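Local coordinates for protein amidohydrolase (Xanthomonas campestris pv. campestris, PDB 4DZH) that probably deaminates 5'-methylthioadenosine and related adenosines, as a zinc-dependent TIM-barrel hydrolase of the amidohydrolase superfamily, at residues 420-424 / 425-429; 143-146 / 147-151; 297-301 / 302-306; 395-398 / 399-403. All coordinates share one frame; numbering follows the deposited sequence. Where two conformers were deposited one is given.

Contact 1: 420-424 / 425-429; sequences KLVQR and ELIDM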
loop_
_atom_site.group_PDB
_atom_site.type_symbol
_atom_site.label_atom_id
_atom_site.label_comp_id
_atom_site.label_asym_id
_atom_site.label_seq_id
_atom_site.Cartn_x
_atom_site.Cartn_y
_atom_site.Cartn_z
ATOM N N LYS A 420 16.686 1.399 -18.574
ATOM C CA LYS A 420 16.530 2.571 -17.723
ATOM C C LYS A 420 16.906 2.253 -16.307
ATOM O O LYS A 420 17.378 3.139 -15.576
ATOM C CB LYS A 420 15.060 3.012 -17.685
ATOM C CG LYS A 420 14.427 3.073 -19.071
ATOM C CD LYS A 420 15.245 3.903 -19.963
ATOM C CE LYS A 420 15.506 5.280 -19.419
ATOM N NZ LYS A 420 16.314 6.060 -20.406
ATOM N N LEU A 421 16.631 1.022 -15.906
ATOM C CA LEU A 421 16.938 0.547 -14.544
ATOM C C LEU A 421 17.560 -0.791 -14.790
ATOM O O LEU A 421 16.963 -1.651 -15.464
ATOM C CB LEU A 421 15.653 0.403 -13.676
ATOM C CG LEU A 421 15.944 0.074 -12.185
ATOM C CD1 LEU A 421 16.331 1.362 -11.469
ATOM C CD2 LEU A 421 14.754 -0.627 -11.566
ATOM N N VAL A 422 18.770 -0.983 -14.248
ATOM C CA VAL A 422 19.513 -2.225 -14.429
ATOM C C VAL A 422 19.958 -2.708 -13.054
ATOM O O VAL A 422 20.811 -2.049 -12.439
ATOM C CB VAL A 422 20.742 -1.971 -15.297
ATOM C CG1 VAL A 422 21.697 -3.189 -15.274
ATOM C CG2 VAL A 422 20.323 -1.589 -16.761
ATOM N N GLN A 423 19.418 -3.837 -12.603
ATOM C CA GLN A 423 19.649 -4.372 -11.258
ATOM C C GLN A 423 19.491 -3.272 -10.212
ATOM O O GLN A 423 20.416 -3.018 -9.397
ATOM C CB GLN A 423 21.038 -5.060 -11.159
ATOM C CG GLN A 423 21.142 -6.362 -12.007
ATOM C CD GLN A 423 22.597 -6.771 -12.350
ATOM O OE1 GLN A 423 23.527 -5.943 -12.301
ATOM N NE2 GLN A 423 22.787 -8.052 -12.708
ATOM N N ARG A 424 18.326 -2.617 -10.246
ATOM C CA ARG A 424 17.947 -1.524 -9.343
ATOM C C ARG A 424 18.765 -0.260 -9.506
ATOM O O ARG A 424 18.549 0.701 -8.754
ATOM C CB ARG A 424 18.016 -1.970 -7.879
ATOM C CG ARG A 424 17.142 -3.155 -7.542
ATOM C CD ARG A 424 15.673 -2.761 -7.319
ATOM N NE ARG A 424 15.428 -1.702 -6.337
ATOM C CZ ARG A 424 14.403 -0.857 -6.449
ATOM N NH1 ARG A 424 13.563 -0.988 -7.479
ATOM N NH2 ARG A 424 14.212 0.101 -5.542
ATOM N N GLU A 425 19.711 -0.253 -10.448
ATOM C CA GLU A 425 20.521 0.950 -10.672
ATOM C C GLU A 425 19.910 1.811 -11.782
ATOM O O GLU A 425 19.682 1.311 -12.887
ATOM C CB GLU A 425 22.001 0.607 -10.973
ATOM C CG GLU A 425 22.902 1.878 -11.021
ATOM C CD GLU A 425 24.397 1.592 -11.245
ATOM O OE1 GLU A 425 24.768 0.398 -11.316
ATOM O OE2 GLU A 425 25.187 2.570 -11.354
ATOM N N LEU A 426 19.730 3.110 -11.535
ATOM C CA LEU A 426 19.237 4.029 -12.557
ATOM C C LEU A 426 20.358 4.448 -13.507
ATOM O O LEU A 426 21.410 4.891 -13.067
ATOM C CB LEU A 426 18.646 5.279 -11.913
ATOM C CG LEU A 426 17.233 5.163 -11.333
ATOM C CD1 LEU A 426 16.982 6.440 -10.602
ATOM C CD2 LEU A 426 16.239 4.960 -12.502
ATOM N N ILE A 427 20.101 4.346 -14.804
ATOM C CA ILE A 427 21.053 4.728 -15.849
ATOM C C ILE A 427 20.968 6.202 -16.168
ATOM O O ILE A 427 19.878 6.766 -16.371
ATOM C CB ILE A 427 20.766 3.920 -17.119
ATOM C CG1 ILE A 427 20.844 2.414 -16.824
ATOM C CG2 ILE A 427 21.762 4.268 -18.224
ATOM C CD1 ILE A 427 22.110 1.986 -16.053
ATOM N N ASP A 428 22.115 6.833 -16.206
ATOM C CA ASP A 428 22.192 8.260 -16.474
ATOM C C ASP A 428 21.392 9.095 -15.483
ATOM O O ASP A 428 20.967 10.216 -15.835
ATOM C CB ASP A 428 21.743 8.589 -17.911
ATOM C CG ASP A 428 22.659 7.973 -18.981
ATOM O OD1 ASP A 428 23.887 7.782 -18.726
ATOM O OD2 ASP A 428 22.147 7.701 -20.092
ATOM N N MET A 429 21.150 8.564 -14.268
ATOM C CA MET A 429 20.617 9.387 -13.215
ATOM C C MET A 429 21.502 9.149 -12.010
ATOM O O MET A 429 22.028 8.063 -11.823
ATOM C CB MET A 429 19.138 9.050 -12.900
ATOM C CG MET A 429 18.271 8.981 -14.157
ATOM S SD MET A 429 16.519 9.035 -13.744
ATOM C CE MET A 429 16.270 10.737 -13.339
HETATM O O HOH W 1 17.401 6.104 -16.419
HETATM O O HOH W 2 23.463 -1.877 -12.449
#

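Contact 2: 143-146 / 147-151; sequences ADVQ and AAVYK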
loop_
_atom_site.group_PDB
_atom_site.type_symbol
_atom_site.label_atom_id
_atom_site.label_comp_id
_atom_site.label_asym_id
_atom_site.label_seq_id
_atom_site.Cartn_x
_atom_site.Cartn_y
_atom_site.Cartn_z
ATOM N N ALA A 143 4.386 22.605 -19.313
ATOM C CA ALA A 143 4.371 21.358 -20.074
ATOM C C ALA A 143 5.509 21.303 -21.076
ATOM O O ALA A 143 5.986 20.206 -21.371
ATOM C CB ALA A 143 3.021 21.184 -20.793
ATOM N N ASP A 144 5.961 22.472 -21.569
ATOM C CA ASP A 144 7.078 22.496 -22.522
ATOM C C ASP A 144 8.339 21.913 -21.889
ATOM O O ASP A 144 9.043 21.076 -22.474
ATOM C CB ASP A 144 7.323 23.906 -23.083
ATOM C CG ASP A 144 7.608 24.964 -22.007
ATOM O OD1 ASP A 144 7.267 24.777 -20.816
ATOM O OD2 ASP A 144 8.187 26.025 -22.369
ATOM N N VAL A 145 8.618 22.314 -20.649
ATOM C CA VAL A 145 9.767 21.813 -19.920
ATOM C C VAL A 145 9.577 20.327 -19.628
ATOM O O VAL A 145 10.495 19.527 -19.828
ATOM C CB VAL A 145 9.915 22.566 -18.580
ATOM C CG1 VAL A 145 10.976 21.921 -17.716
ATOM C CG2 VAL A 145 10.210 24.073 -18.834
ATOM N N GLN A 146 8.363 19.941 -19.232
ATOM C CA GLN A 146 8.131 18.537 -18.925
ATOM C C GLN A 146 8.366 17.618 -20.120
ATOM O O GLN A 146 8.983 16.582 -19.974
ATOM C CB GLN A 146 6.714 18.324 -18.439
ATOM C CG GLN A 146 6.491 19.061 -17.128
ATOM C CD GLN A 146 5.137 18.710 -16.527
ATOM O OE1 GLN A 146 4.091 19.008 -17.124
ATOM N NE2 GLN A 146 5.155 18.091 -15.347
ATOM N N ALA A 147 7.838 17.998 -21.268
ATOM C CA ALA A 147 8.023 17.197 -22.483
ATOM C C ALA A 147 9.515 17.018 -22.769
ATOM O O ALA A 147 9.975 15.902 -23.010
ATOM C CB ALA A 147 7.283 17.834 -23.678
ATOM N N ALA A 148 10.260 18.106 -22.660
ATOM C CA ALA A 148 11.705 18.052 -22.909
ATOM C C ALA A 148 12.394 17.136 -21.906
ATOM O O ALA A 148 13.264 16.322 -22.290
ATOM C CB ALA A 148 12.307 19.446 -22.874
ATOM N N VAL A 149 12.016 17.258 -20.619
ATOM C CA VAL A 149 12.591 16.431 -19.562
ATOM C C VAL A 149 12.288 14.960 -19.751
ATOM O O VAL A 149 13.189 14.146 -19.712
ATOM C CB VAL A 149 12.155 16.876 -18.157
ATOM C CG1 VAL A 149 12.617 15.876 -17.113
ATOM C CG2 VAL A 149 12.710 18.244 -17.870
ATOM N N TYR A 150 11.023 14.620 -20.012
ATOM C CA TYR A 150 10.691 13.228 -20.303
ATOM C C TYR A 150 11.487 12.695 -21.523
ATOM O O TYR A 150 12.023 11.589 -21.457
ATOM C CB TYR A 150 9.186 13.064 -20.523
ATOM C CG TYR A 150 8.377 13.150 -19.229
ATOM C CD1 TYR A 150 8.618 12.320 -18.141
ATOM C CD2 TYR A 150 7.332 14.059 -19.125
ATOM C CE1 TYR A 150 7.861 12.394 -16.987
ATOM C CE2 TYR A 150 6.570 14.118 -17.960
ATOM C CZ TYR A 150 6.848 13.301 -16.912
ATOM O OH TYR A 150 6.118 13.327 -15.728
ATOM N N LYS A 151 11.542 13.486 -22.601
ATOM C CA LYS A 151 12.204 13.079 -23.847
ATOM C C LYS A 151 13.676 12.845 -23.531
ATOM O O LYS A 151 14.232 11.819 -23.910
ATOM C CB LYS A 151 12.054 14.152 -24.905
ATOM C CG LYS A 151 12.732 13.769 -26.229
ATOM C CD LYS A 151 12.127 12.486 -26.789
ATOM C CE LYS A 151 12.760 12.110 -28.169
ATOM N NZ LYS A 151 11.890 11.225 -28.979
#

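Contact 3: 297-301 / 302-306; sequences GFCPA and CALQR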
loop_
_atom_site.group_PDB
_atom_site.type_symbol
_atom_site.label_atom_id
_atom_site.label_comp_id
_atom_site.label_asym_id
_atom_site.label_seq_id
_atom_site.Cartn_x
_atom_site.Cartn_y
_atom_site.Cartn_z
ATOM N N GLY A 297 -14.298 10.565 -1.967
ATOM C CA GLY A 297 -15.342 9.604 -2.262
ATOM C C GLY A 297 -14.881 8.304 -2.874
ATOM O O GLY A 297 -13.671 7.961 -2.817
ATOM N N PHE A 298 -15.823 7.617 -3.525
ATOM C CA PHE A 298 -15.671 6.204 -3.908
ATOM C C PHE A 298 -16.087 5.967 -5.349
ATOM O O PHE A 298 -17.260 5.697 -5.659
ATOM C CB PHE A 298 -16.498 5.305 -2.967
ATOM C CG PHE A 298 -16.099 5.425 -1.521
ATOM C CD1 PHE A 298 -15.032 4.679 -1.026
ATOM C CD2 PHE A 298 -16.765 6.303 -0.659
ATOM C CE1 PHE A 298 -14.639 4.787 0.301
ATOM C CE2 PHE A 298 -16.380 6.419 0.667
ATOM C CZ PHE A 298 -15.307 5.664 1.158
ATOM N N CYS A 299 -15.133 6.128 -6.244
ATOM C CA CYS A 299 -15.317 5.767 -7.631
ATOM C C CYS A 299 -15.798 4.338 -7.760
ATOM O O CYS A 299 -15.232 3.410 -7.134
ATOM C CB CYS A 299 -14.007 5.968 -8.406
ATOM S SG CYS A 299 -14.035 5.542 -10.078
ATOM N N PRO A 300 -16.864 4.139 -8.547
ATOM C CA PRO A 300 -17.457 2.793 -8.719
ATOM C C PRO A 300 -16.698 2.021 -9.763
ATOM O O PRO A 300 -17.177 1.750 -10.878
ATOM C CB PRO A 300 -18.888 3.088 -9.182
ATOM C CG PRO A 300 -18.823 4.456 -9.778
ATOM C CD PRO A 300 -17.683 5.211 -9.132
ATOM N N ALA A 301 -15.447 1.679 -9.411
ATOM C CA ALA A 301 -14.575 1.071 -10.393
ATOM C C ALA A 301 -15.092 -0.244 -10.934
ATOM O O ALA A 301 -14.940 -0.528 -12.126
ATOM C CB ALA A 301 -13.156 0.909 -9.816
ATOM N N CYS A 302 -15.680 -1.072 -10.071
ATOM C CA CYS A 302 -16.216 -2.333 -10.542
ATOM C C CYS A 302 -17.387 -2.073 -11.509
ATOM O O CYS A 302 -17.493 -2.709 -12.557
ATOM C CB CYS A 302 -16.693 -3.188 -9.381
ATOM S SG CYS A 302 -17.423 -4.734 -9.941
ATOM N N ALA A 303 -18.237 -1.117 -11.157
ATOM C CA ALA A 303 -19.385 -0.822 -12.030
ATOM C C ALA A 303 -18.924 -0.373 -13.416
ATOM O O ALA A 303 -19.486 -0.802 -14.445
ATOM C CB ALA A 303 -20.304 0.214 -11.396
ATOM N N LEU A 304 -17.901 0.479 -13.448
ATOM C CA LEU A 304 -17.408 1.023 -14.697
ATOM C C LEU A 304 -16.771 -0.076 -15.503
ATOM O O LEU A 304 -16.963 -0.147 -16.709
ATOM C CB LEU A 304 -16.352 2.101 -14.426
ATOM C CG LEU A 304 -16.868 3.444 -13.905
ATOM C CD1 LEU A 304 -15.759 4.266 -13.265
ATOM C CD2 LEU A 304 -17.449 4.240 -15.085
ATOM N N GLN A 305 -15.969 -0.928 -14.842
ATOM C CA GLN A 305 -15.277 -1.952 -15.583
ATOM C C GLN A 305 -16.297 -2.938 -16.208
ATOM O O GLN A 305 -16.183 -3.301 -17.375
ATOM C CB GLN A 305 -14.237 -2.641 -14.670
ATOM C CG GLN A 305 -13.383 -3.651 -15.383
ATOM C CD GLN A 305 -14.039 -5.004 -15.370
ATOM O OE1 GLN A 305 -14.723 -5.362 -14.406
ATOM N NE2 GLN A 305 -13.856 -5.763 -16.442
ATOM N N ARG A 306 -17.299 -3.339 -15.443
ATOM C CA ARG A 306 -18.236 -4.315 -15.977
ATOM C C ARG A 306 -19.168 -3.711 -17.018
ATOM O O ARG A 306 -19.775 -4.433 -17.810
ATOM C CB ARG A 306 -19.009 -5.013 -14.873
ATOM C CG ARG A 306 -18.034 -5.793 -13.970
ATOM C CD ARG A 306 -18.695 -6.443 -12.783
ATOM N NE ARG A 306 -17.758 -7.365 -12.131
ATOM C CZ ARG A 306 -18.016 -8.020 -11.005
ATOM N NH1 ARG A 306 -19.192 -7.855 -10.394
ATOM N NH2 ARG A 306 -17.101 -8.843 -10.486
#

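Contact 4: 395-398 / 399-403; sequences HHVL and SQLIY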
loop_
_atom_site.group_PDB
_atom_site.type_symbol
_atom_site.label_atom_id
_atom_site.label_comp_id
_atom_site.label_asym_id
_atom_site.label_seq_id
_atom_site.Cartn_x
_atom_site.Cartn_y
_atom_site.Cartn_z
ATOM N N HIS A 395 1.852 -19.187 -5.289
ATOM C CA HIS A 395 0.712 -19.971 -5.740
ATOM C C HIS A 395 0.150 -19.465 -7.082
ATOM O O HIS A 395 -0.190 -20.273 -7.971
ATOM C CB HIS A 395 -0.405 -19.976 -4.710
ATOM C CG HIS A 395 -0.034 -20.711 -3.461
ATOM N ND1 HIS A 395 0.082 -22.085 -3.432
ATOM C CD2 HIS A 395 0.310 -20.270 -2.224
ATOM C CE1 HIS A 395 0.443 -22.463 -2.217
ATOM N NE2 HIS A 395 0.593 -21.382 -1.464
ATOM N N HIS A 396 0.012 -18.142 -7.203
ATOM C CA HIS A 396 -0.497 -17.479 -8.440
ATOM C C HIS A 396 0.249 -16.180 -8.710
ATOM O O HIS A 396 0.324 -15.281 -7.856
ATOM C CB HIS A 396 -1.988 -17.214 -8.346
ATOM C CG HIS A 396 -2.800 -18.437 -8.048
ATOM N ND1 HIS A 396 -3.226 -19.306 -9.034
ATOM C CD2 HIS A 396 -3.261 -18.944 -6.876
ATOM C CE1 HIS A 396 -3.922 -20.287 -8.486
ATOM N NE2 HIS A 396 -3.956 -20.093 -7.180
ATOM N N VAL A 397 0.809 -16.073 -9.899
ATOM C CA VAL A 397 1.653 -14.942 -10.261
ATOM C C VAL A 397 0.841 -13.644 -10.362
ATOM O O VAL A 397 1.276 -12.600 -9.879
ATOM C CB VAL A 397 2.365 -15.214 -11.606
ATOM C CG1 VAL A 397 3.061 -13.972 -12.134
ATOM C CG2 VAL A 397 3.362 -16.368 -11.419
ATOM N N LEU A 398 -0.336 -13.686 -10.987
ATOM C CA LEU A 398 -1.140 -12.446 -11.099
ATOM C C LEU A 398 -1.549 -11.923 -9.704
ATOM O O LEU A 398 -1.406 -10.732 -9.420
ATOM C CB LEU A 398 -2.366 -12.621 -11.997
ATOM C CG LEU A 398 -1.911 -12.983 -13.412
ATOM C CD1 LEU A 398 -3.123 -13.248 -14.280
ATOM C CD2 LEU A 398 -1.039 -11.884 -14.016
ATOM N N SER A 399 -2.033 -12.827 -8.852
ATOM C CA SER A 399 -2.333 -12.528 -7.457
ATOM C C SER A 399 -1.142 -11.886 -6.783
ATOM O O SER A 399 -1.276 -10.911 -6.032
ATOM C CB SER A 399 -2.574 -13.844 -6.690
ATOM O OG SER A 399 -3.874 -14.342 -6.936
ATOM N N GLN A 400 0.026 -12.474 -6.988
ATOM C CA GLN A 400 1.226 -11.979 -6.327
ATOM C C GLN A 400 1.609 -10.578 -6.741
ATOM O O GLN A 400 2.046 -9.766 -5.923
ATOM C CB GLN A 400 2.385 -12.930 -6.583
ATOM C CG GLN A 400 3.141 -13.180 -5.287
ATOM C CD GLN A 400 2.430 -14.193 -4.419
ATOM O OE1 GLN A 400 1.219 -14.135 -4.182
ATOM N NE2 GLN A 400 3.223 -15.204 -3.952
ATOM N N LEU A 401 1.438 -10.272 -8.025
ATOM C CA LEU A 401 1.824 -8.950 -8.503
ATOM C C LEU A 401 0.913 -7.872 -7.931
ATOM O O LEU A 401 1.360 -6.737 -7.656
ATOM C CB LEU A 401 1.716 -8.914 -10.030
ATOM C CG LEU A 401 2.883 -9.669 -10.654
ATOM C CD1 LEU A 401 2.606 -9.826 -12.182
ATOM C CD2 LEU A 401 4.193 -8.988 -10.456
ATOM N N ILE A 402 -0.345 -8.213 -7.726
ATOM C CA ILE A 402 -1.306 -7.221 -7.240
ATOM C C ILE A 402 -1.390 -7.145 -5.713
ATOM O O ILE A 402 -1.438 -6.040 -5.149
ATOM C CB ILE A 402 -2.679 -7.509 -7.839
ATOM C CG1 ILE A 402 -2.647 -7.344 -9.387
ATOM C CG2 ILE A 402 -3.738 -6.566 -7.265
ATOM C CD1 ILE A 402 -2.432 -5.906 -9.816
ATOM N N TYR A 403 -1.389 -8.295 -5.026
ATOM C CA TYR A 403 -1.691 -8.286 -3.607
ATOM C C TYR A 403 -0.496 -8.489 -2.704
ATOM O O TYR A 403 -0.650 -8.442 -1.456
ATOM C CB TYR A 403 -2.735 -9.348 -3.279
ATOM C CG TYR A 403 -4.074 -9.177 -4.015
ATOM C CD1 TYR A 403 -4.834 -8.014 -3.877
ATOM C CD2 TYR A 403 -4.555 -10.179 -4.861
ATOM C CE1 TYR A 403 -6.043 -7.847 -4.545
ATOM C CE2 TYR A 403 -5.771 -10.018 -5.552
ATOM C CZ TYR A 403 -6.504 -8.848 -5.380
ATOM O OH TYR A 403 -7.711 -8.663 -6.030
HETATM O O HOH W 3 0.401 -16.763 -4.713
#

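Contact 1: 420-424 / 425-429
Two groups grip the carbonyl oxygen Lys420 O from across a tight beta hairpin: the amide N of Ile427, 3.1 Å away, and a water that donates to it and to Ile427 O. The N-H...O bond from Ile427 is almost straight (176°). Nearer the bend, Val422 and Glu425 form an antiparallel hydrogen-bonded pair, with Val422 N to Glu425 O at 2.8 Å and Glu425 N to Val422 O at 2.9 Å. This second bond closes the type I' turn from Val422 to Glu425. A second water donates to both Val422 O and Glu425 OE1, which suits a carboxylate on an exposed, extended side chain.

Leu421 and Leu426, the next pair, are non-hydrogen-bonded and share the buried face. The Leu421 methyl CD1 meets CD2 of Leu426 at 3.7 Å; with its CG anti to the backbone N (chi1 -173°), Leu421 also brings CD1 against the Glu425 carbonyl. Leucine suits this face, which packs on helix 114-130 and strand 410-415. On the side of Val422 and Glu425, Val422 also meets Ile427 just beyond the strand, CG2 to CG1 at 4.0 Å.

Lys420 and Leu421 both face Val413 of strand 410-415, a classic beta bulge in strand 418-422. The hairpin lays Leu426 on Ala126 and Leu129 of helix 114-130, while Arg424 NH1, in one of its two conformers, bonds to Arg130 O near that helix's end and to Val410 O, and Lys420 NZ reaches His153 O just beyond helix 143-152.

Contact 2: 143-146 / 147-151
Val145 and Val149 sit one turn apart on the helix of a beta-alpha-beta unit, which lies between strands 133-139 and 156-163 of the TIM barrel. Four successive alpha-helical bonds, each from the N-H of residue i+4 to the O of residue i, join residues 143-146 to 147-151. Ala147 N reaches Ala143 O at 2.9 Å, Ala148 N reaches Asp144 O at 3.2 Å, Val149 N reaches Val145 O at 2.8 Å, and Tyr150 N reaches Gln146 O at 2.8 Å; the last is practically straight at its hydrogen (179°).

The apolar contact is made by the two valines, whose side chains run parallel along one flank, CG1 of Val145 meeting CG2 of Val149 at 4.1 Å. Small residues suit the flank near helix 174-188, where Ala143 packs on Leu184 and Ala147 on Trp188.

Polar side chains work mostly outside the helix. Asp144 OD1 turns back to accept a weak bond from Val145 N. The amide NE2 of the buried Gln146 makes weak bonds to Glu138 OE2 and Thr121 OG1, while Tyr150 OH bonds to Glu138 OE1 and Asn82 ND2; both residues therefore help hold the Glu138 carboxylate. The side chain of Gln146 lies about 7 Å from that of His81, a zinc ligand. With its CG anti to the carbonyl carbon (chi1 -74°), Tyr150 brings its ring back beside the preceding turn, with CD2 3.1 Å from Gln146 O.

Contact 3: 297-301 / 302-306
Cys299 and Leu304 make the tight, buried part of this contact, the thiol sulfur SG lying 3.8 Å from the leucine methyl CD1. Cys299 holds SG anti to its backbone N (chi1 178°), and Leu304 reaches back toward the start of the helix, its CG 3.5 Å from Pro300 O. That same carbonyl accepts the amide of Leu304, N to O 3.0 Å, so Leu304 ties the first turn through its amide to Pro300 O and through its methyl to Cys299 SG. The next bond, Gln305 N to Ala301 O at 2.9 Å, continues the helix.

Pro300 occupies the N-cap and is the centre of an inverse gamma turn, closed by a weak bond from Ala301 N to Cys299 O. Proline suits both roles: its ring restrains phi, and its lack of an N-H costs nothing ahead of the first helical turn. Its CB also rests on the CB of Ala303, 3.9 Å away, where a small methyl fits.

The looser side carries longer side chains. Arg306 is exposed, with Cys302 SG against one guanidinium face, offset toward its rim, and its far end forms a salt bridge with Asp343 and a hydrogen bond with Thr345. Gln305 touches the earlier segment through CB, after which its chain, bent at chi2, turns out of the contact.

On the buried side, Cys299 and Ala301 pack on His286 and Leu304 on Val284, both from barrel strand 283-286. Ala303 and Leu304 meet Ile274 of helix 271-280, while Phe298 reaches helix 326-341 and Ala339 of the second subunit.

Contact 4: 395-398 / 399-403
Val397 and Leu401, one helical turn apart, extend next to one another from the same flank of the helix, CG1 of the valine 4.2 Å from CD1 of the leucine. A chi1 of -75° sets Leu401 CG beside its backbone N, and the side chain runs back along the helix until that CG is 3.4 Å from Val397 O. Apolar residues suit this flank, since Val397 and Leu398 both rest on Val32. The flank of His396 and Ser399 is more polar: the serine OG comes to 3.7 Å from CB of His396, while the imidazole extends toward solvent.

His396 is the N-cap of helix 397-403, and its carbonyl O receives the first helical amide, Gln400 N, at 3.0 Å. The following bonds are Leu401 N to Val397 O at 3.0 Å and Ile402 N to Leu398 O at 3.2 Å. In the first turn, Gln400 bends at chi2 (79°) back toward the preceding residues; OE1 lies 2.8 Å from a water that can donate to it and accepts from His396 N, and NE2 bonds to Thr391 O and Pro393 O. Having both a donor and an acceptor, an amide suits this junction of loop and helix.

The helix also lines the dimer interface: Asp92 of the second subunit bonds to Ser399 OG, Leu86 O of that subunit to His395 NE2, and its Lys293 makes a cation-pi contact with the Tyr403 ring.

In the fold
From the N terminus, contact 2 comes first, within the helix that crosses from strand 133-139 to strand 156-163 of the barrel. Contact 3 follows, where the loop after helix 288-293 enters helix 301-306, on the opposite side of the chain's centre. Contact 4 starts helix 397-403 at the dimer interface, with nearest atoms about 10 Å from contact 3. Contact 1 comes last and closes the hairpin of strands 418-422 and 425-426. All four are local and in series, so none nests or crosses. Contacts 1 and 2 do not touch, but both pack on helix 114-130; contacts 3 and 4 likewise share helix 326-341.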